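Alpha-fucosidase (Bifidobacterium bifidum, PDB 2EAB) probably releases alpha-1,2-linked L-fucose from glycans by hydrolysis, the present chain being the family 95 glycoside hydrolase catalytic part of a longer bifidobacterial protein. Local coordinates at residues G555-T560 and L638-E643; D613-N618 and S633-L638. One frame throughout, in Å; residues are numbered along the deposited sequence.

Overall arrangement
Following the chain from its N terminus, the strand 558-565 comes first, the middle strand of a small three-stranded antiparallel sheet. Contact 1 joins its start, at 555-560, to the end of helix 632-639 and the turn after it, closing a loop of 77 residues that includes helix 577-596. Within that loop lies contact 2, a shorter closure in which the chain returns after only 14 residues so that helix 632-639 packs against 613-618. The contacts share Leu638 and touch directly where Leu558 CD1 packs 3.7 Å from Trp615 CH2. Together they tie sheet, loop and helix into one peripheral corner of the catalytic domain.

Contact 1: residues G555-T560 and L638-E643; sequences GDRLTT and LLKPIE
Arg557 sends its guanidinium edge into a row of acceptors supplied by 638-643. Arg557 NH2 makes a salt bridge of 2.8 Å to Glu643 OE2, nearly straight at 164°; the oxygen lies in the guanidinium plane, yet the nitrogen meets it from above the carboxylate plane, the two flat groups being turned 65° apart. The same Arg557 NH2 donates to Lys640 O at 2.8 Å, while Arg557 NE reaches Leu639 O at 3.1 Å. The CG of Arg557 stands between the backbone N and the carbonyl carbon (chi1 49°), and a bend at chi3 carries the head group along these carbonyls. Several bonds thus fix the rotation of the guanidinium, and Tyr654 adds a cation-pi contact. Water 2 bridges Arg557 NH1 and Glu643 OE1, the latter oxygen also pairing with Lys651.

The carbonyl acceptors lie where helix 632-639 gives way to a turn: Lys640, with positive phi, is the first residue to leave helical geometry. Arg557, bonded to the carbonyls of Leu639 and Lys640, fastens this end of the helix to the start of strand 558-565. The backbone joins in, Leu558 N donating to Leu638 O at 3.0 Å from above the carbonyl plane. Water 1 links Leu638 O to Asp556 O, and water 3 links Leu558 O to Leu639 O.

Outward from the polar row, Leu558 CG packs 3.8 Å from Leu638 CB, the two side chains crossing at a slant. On the other leucine, CD2 of Leu639 rests 3.6 Å from Leu558 O.

Contact 2: residues D613-N618 and S633-L638; sequences DNWAKN and SCAKSL
A disulfide-braced loop packed on a helix frames this contact: Cys634, on helix 632-639, is bonded to Cys610, a few residues before Asp613 in the same loop, and the indole of Trp615 reaches from the loop to the helix. The benzo end of the ring does the touching. Cys634 SG sits at its edge, near the ring plane, 4.0 Å from Trp615 CZ3; measured to the centroid of the six-membered ring it lies 86° off the normal, a sulfur-aromatic contact made edge-on. The sulfur is placed there because SG is anti to the backbone N (chi1 177°), reaching out from the helix toward the loop. One residue on, Ala635 CB comes within 3.7 Å of Trp615 CZ2, and Trp615 CH2 lies 3.8 Å from Ala635 CA, a close approach to the helix backbone consistent with the small side chain. A turn later Leu638 CD1 touches Trp615 CZ3 at 3.6 Å, its side chain running obliquely to the indole.

At the other end of the indole, NE1 donates to Val543 O. Phe623 also meets the ring edge-to-face. Asn614 ND2 lies 4.3 Å from Cys634 SG, but its hydrogen bonds go to Asn629 O and Asp609 O. Replacing Trp615 with an alanine would probably open a gap beside Cys634, Ala635 and Leu638 and leave Val543 O without its indole donor. No hydrogen bond joins the two segments, and the helix meets the ring through carbon and sulfur alone: dispersion and shape hold this buried interface, while the covalent bond to Cys610 limits how far loop and helix can part.

Contact 1: residues G555-T560 and L638-E643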
loop_
_atom_site.group_PDB
_atom_site.type_symbol
_atom_site.label_atom_id
_atom_site.label_comp_id
_atom_site.label_asym_id
_atom_site.label_seq_id
_atom_site.Cartn_x
_atom_site.Cartn_y
_atom_site.Cartn_z
ATOM N N GLY A 555 -1.637 33.225 -11.512
ATOM C CA GLY A 555 -2.799 33.573 -12.318
ATOM C C GLY A 555 -4.060 33.788 -11.510
ATOM O O GLY A 555 -4.009 34.180 -10.345
ATOM N N ASP A 556 -5.196 33.521 -12.146
ATOM C CA ASP A 556 -6.504 33.764 -11.557
ATOM C C ASP A 556 -7.121 32.443 -11.113
ATOM O O ASP A 556 -7.758 31.748 -11.902
ATOM C CB ASP A 556 -7.410 34.479 -12.571
ATOM C CG ASP A 556 -8.710 34.982 -11.956
ATOM O OD1 ASP A 556 -8.989 34.699 -10.770
ATOM O OD2 ASP A 556 -9.460 35.679 -12.675
ATOM N N ARG A 557 -6.919 32.102 -9.843
ATOM C CA ARG A 557 -7.373 30.823 -9.296
ATOM C C ARG A 557 -7.198 30.820 -7.790
ATOM O O ARG A 557 -6.434 31.618 -7.250
ATOM C CB ARG A 557 -6.583 29.645 -9.899
ATOM C CG ARG A 557 -5.061 29.833 -9.885
ATOM C CD ARG A 557 -4.297 28.529 -10.117
ATOM N NE ARG A 557 -4.665 27.821 -11.344
ATOM C CZ ARG A 557 -4.212 28.120 -12.559
ATOM N NH1 ARG A 557 -3.390 29.152 -12.746
ATOM N NH2 ARG A 557 -4.604 27.396 -13.596
ATOM N N LEU A 558 -7.908 29.922 -7.114
ATOM C CA LEU A 558 -7.520 29.536 -5.764
ATOM C C LEU A 558 -6.332 28.596 -5.858
ATOM O O LEU A 558 -6.278 27.750 -6.754
ATOM C CB LEU A 558 -8.654 28.818 -5.031
ATOM C CG LEU A 558 -9.904 29.607 -4.650
ATOM C CD1 LEU A 558 -10.909 28.673 -3.990
ATOM C CD2 LEU A 558 -9.568 30.775 -3.726
ATOM N N THR A 559 -5.384 28.746 -4.939
ATOM C CA THR A 559 -4.343 27.744 -4.749
ATOM C C THR A 559 -4.290 27.356 -3.279
ATOM O O THR A 559 -4.992 27.929 -2.442
ATOM C CB THR A 559 -2.936 28.240 -5.163
ATOM O OG1 THR A 559 -2.533 29.296 -4.283
ATOM C CG2 THR A 559 -2.895 28.707 -6.620
ATOM N N THR A 560 -3.434 26.388 -2.975
ATOM C CA THR A 560 -3.236 25.948 -1.601
ATOM C C THR A 560 -2.170 26.765 -0.867
ATOM O O THR A 560 -1.766 26.405 0.238
ATOM C CB THR A 560 -2.834 24.466 -1.556
ATOM O OG1 THR A 560 -1.695 24.264 -2.402
ATOM C CG2 THR A 560 -3.970 23.586 -2.044
ATOM N N LEU A 638 -12.681 26.671 -8.866
ATOM C CA LEU A 638 -11.725 27.777 -8.886
ATOM C C LEU A 638 -10.267 27.347 -8.887
ATOM O O LEU A 638 -9.376 28.182 -9.055
ATOM C CB LEU A 638 -11.984 28.724 -7.717
ATOM C CG LEU A 638 -13.301 29.499 -7.748
ATOM C CD1 LEU A 638 -13.519 30.183 -6.412
ATOM C CD2 LEU A 638 -13.338 30.509 -8.891
ATOM N N LEU A 639 -10.015 26.054 -8.698
ATOM C CA LEU A 639 -8.642 25.560 -8.622
ATOM C C LEU A 639 -7.949 25.561 -9.979
ATOM O O LEU A 639 -6.753 25.863 -10.069
ATOM C CB LEU A 639 -8.598 24.170 -7.987
ATOM C CG LEU A 639 -8.953 24.116 -6.496
ATOM C CD1 LEU A 639 -9.236 22.688 -6.077
ATOM C CD2 LEU A 639 -7.847 24.717 -5.630
ATOM N N LYS A 640 -8.701 25.228 -11.028
ATOM C CA LYS A 640 -8.149 25.128 -12.386
ATOM C C LYS A 640 -6.788 24.424 -12.359
ATOM O O LYS A 640 -5.771 24.985 -12.785
ATOM C CB LYS A 640 -8.053 26.514 -13.033
ATOM C CG LYS A 640 -9.410 27.138 -13.349
ATOM C CD LYS A 640 -9.298 28.587 -13.815
ATOM C CE LYS A 640 -8.364 28.774 -15.000
ATOM N NZ LYS A 640 -8.005 30.219 -15.165
ATOM N N PRO A 641 -6.763 23.179 -11.852
ATOM C CA PRO A 641 -5.480 22.546 -11.546
ATOM C C PRO A 641 -4.582 22.248 -12.747
ATOM O O PRO A 641 -3.352 22.247 -12.602
ATOM C CB PRO A 641 -5.891 21.245 -10.848
ATOM C CG PRO A 641 -7.274 20.972 -11.338
ATOM C CD PRO A 641 -7.904 22.305 -11.510
ATOM N N ILE A 642 -5.187 21.992 -13.904
ATOM C CA ILE A 642 -4.421 21.611 -15.089
ATOM C C ILE A 642 -4.283 22.748 -16.085
ATOM O O ILE A 642 -5.279 23.338 -16.515
ATOM C CB ILE A 642 -5.037 20.389 -15.823
ATOM C CG1 ILE A 642 -5.157 19.180 -14.888
ATOM C CG2 ILE A 642 -4.239 20.044 -17.091
ATOM C CD1 ILE A 642 -3.843 18.710 -14.251
ATOM N N GLU A 643 -3.039 23.036 -16.453
ATOM C CA GLU A 643 -2.735 23.928 -17.566
ATOM C C GLU A 643 -1.715 23.254 -18.461
ATOM O O GLU A 643 -0.731 22.684 -17.976
ATOM C CB GLU A 643 -2.180 25.262 -17.075
ATOM C CG GLU A 643 -3.217 26.168 -16.459
ATOM C CD GLU A 643 -2.757 27.608 -16.334
ATOM O OE1 GLU A 643 -1.564 27.903 -16.579
ATOM O OE2 GLU A 643 -3.601 28.447 -15.976
HETATM O O HOH W 1 -10.294 30.110 -11.138
HETATM O O HOH W 2 -1.071 29.883 -14.693
HETATM O O HOH W 3 -4.929 25.830 -8.061
#

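Contact 2: residues D613-N618 and S633-L638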
loop_
_atom_site.group_PDB
_atom_site.type_symbol
_atom_site.label_atom_id
_atom_site.label_comp_id
_atom_site.label_asym_id
_atom_site.label_seq_id
_atom_site.Cartn_x
_atom_site.Cartn_y
_atom_site.Cartn_z
ATOM N N ASP A 613 -12.303 35.848 -5.016
ATOM C CA ASP A 613 -12.478 36.980 -4.107
ATOM C C ASP A 613 -13.306 36.619 -2.869
ATOM O O ASP A 613 -13.233 37.314 -1.852
ATOM C CB ASP A 613 -13.131 38.164 -4.832
ATOM C CG ASP A 613 -12.196 38.845 -5.817
ATOM O OD1 ASP A 613 -10.963 38.677 -5.710
ATOM O OD2 ASP A 613 -12.702 39.571 -6.700
ATOM N N ASN A 614 -14.084 35.539 -2.956
ATOM C CA ASN A 614 -14.904 35.071 -1.835
ATOM C C ASN A 614 -14.080 34.576 -0.649
ATOM O O ASN A 614 -14.623 34.356 0.430
ATOM C CB ASN A 614 -15.866 33.962 -2.281
ATOM C CG ASN A 614 -16.854 34.420 -3.341
ATOM O OD1 ASN A 614 -16.943 35.610 -3.668
ATOM N ND2 ASN A 614 -17.609 33.471 -3.881
ATOM N N TRP A 615 -12.776 34.394 -0.862
ATOM C CA TRP A 615 -11.875 33.894 0.177
ATOM C C TRP A 615 -11.149 34.999 0.955
ATOM O O TRP A 615 -10.269 34.714 1.768
ATOM C CB TRP A 615 -10.891 32.867 -0.401
ATOM C CG TRP A 615 -11.439 31.477 -0.325
ATOM C CD1 TRP A 615 -11.111 30.516 0.595
ATOM C CD2 TRP A 615 -12.437 30.896 -1.175
ATOM N NE1 TRP A 615 -11.838 29.375 0.364
ATOM C CE2 TRP A 615 -12.658 29.577 -0.716
ATOM C CE3 TRP A 615 -13.158 31.355 -2.287
ATOM C CZ2 TRP A 615 -13.572 28.715 -1.330
ATOM C CZ3 TRP A 615 -14.072 30.496 -2.896
ATOM C CH2 TRP A 615 -14.268 29.190 -2.417
ATOM N N ALA A 616 -11.545 36.253 0.728
ATOM C CA ALA A 616 -10.898 37.396 1.374
ATOM C C ALA A 616 -10.954 37.267 2.892
ATOM O O ALA A 616 -12.002 36.958 3.457
ATOM C CB ALA A 616 -11.540 38.701 0.919
ATOM N N LYS A 617 -9.812 37.489 3.538
ATOM C CA LYS A 617 -9.696 37.400 4.991
ATOM C C LYS A 617 -9.103 38.673 5.579
ATOM O O LYS A 617 -8.383 39.403 4.893
ATOM C CB LYS A 617 -8.819 36.210 5.392
ATOM C CG LYS A 617 -9.459 34.854 5.168
ATOM C CD LYS A 617 -8.493 33.720 5.477
ATOM C CE LYS A 617 -9.157 32.377 5.245
ATOM N NZ LYS A 617 -8.234 31.221 5.400
ATOM N N ASN A 618 -9.401 38.926 6.852
ATOM C CA ASN A 618 -8.776 40.026 7.584
ATOM C C ASN A 618 -7.427 39.603 8.180
ATOM O O ASN A 618 -6.990 38.461 7.993
ATOM C CB ASN A 618 -9.728 40.588 8.654
ATOM C CG ASN A 618 -10.136 39.555 9.697
ATOM O OD1 ASN A 618 -9.411 38.596 9.972
ATOM N ND2 ASN A 618 -11.305 39.759 10.295
ATOM N N SER A 633 -18.475 22.928 -4.375
ATOM C CA SER A 633 -18.548 23.094 -5.834
ATOM C C SER A 633 -17.830 24.357 -6.297
ATOM O O SER A 633 -17.118 24.345 -7.303
ATOM C CB SER A 633 -20.001 23.127 -6.317
ATOM O OG SER A 633 -20.651 21.894 -6.059
ATOM N N CYS A 634 -18.021 25.449 -5.558
ATOM C CA CYS A 634 -17.373 26.707 -5.890
ATOM C C CYS A 634 -15.855 26.579 -5.782
ATOM O O CYS A 634 -15.133 26.877 -6.732
ATOM C CB CYS A 634 -17.892 27.829 -4.996
ATOM S SG CYS A 634 -17.056 29.398 -5.289
ATOM N N ALA A 635 -15.377 26.104 -4.633
ATOM C CA ALA A 635 -13.940 25.947 -4.404
ATOM C C ALA A 635 -13.304 25.068 -5.483
ATOM O O ALA A 635 -12.270 25.418 -6.054
ATOM C CB ALA A 635 -13.675 25.373 -3.014
ATOM N N LYS A 636 -13.946 23.940 -5.780
ATOM C CA LYS A 636 -13.436 22.996 -6.772
ATOM C C LYS A 636 -13.291 23.657 -8.146
ATOM O O LYS A 636 -12.294 23.448 -8.844
ATOM C CB LYS A 636 -14.370 21.787 -6.857
ATOM C CG LYS A 636 -13.999 20.754 -7.901
ATOM C CD LYS A 636 -14.904 19.543 -7.790
ATOM C CE LYS A 636 -14.779 18.642 -9.001
ATOM N NZ LYS A 636 -15.452 19.218 -10.193
ATOM N N SER A 637 -14.282 24.469 -8.517
ATOM C CA SER A 637 -14.308 25.127 -9.825
ATOM C C SER A 637 -13.234 26.203 -9.983
ATOM O O SER A 637 -12.925 26.608 -11.104
ATOM C CB SER A 637 -15.690 25.740 -10.091
ATOM O OG SER A 637 -15.868 26.957 -9.387
ATOM N N LEU A 638 -12.681 26.671 -8.866
ATOM C CA LEU A 638 -11.725 27.777 -8.886
ATOM C C LEU A 638 -10.267 27.347 -8.887
ATOM O O LEU A 638 -9.376 28.182 -9.055
ATOM C CB LEU A 638 -11.984 28.724 -7.717
ATOM C CG LEU A 638 -13.301 29.499 -7.748
ATOM C CD1 LEU A 638 -13.519 30.183 -6.412
ATOM C CD2 LEU A 638 -13.338 30.509 -8.891
#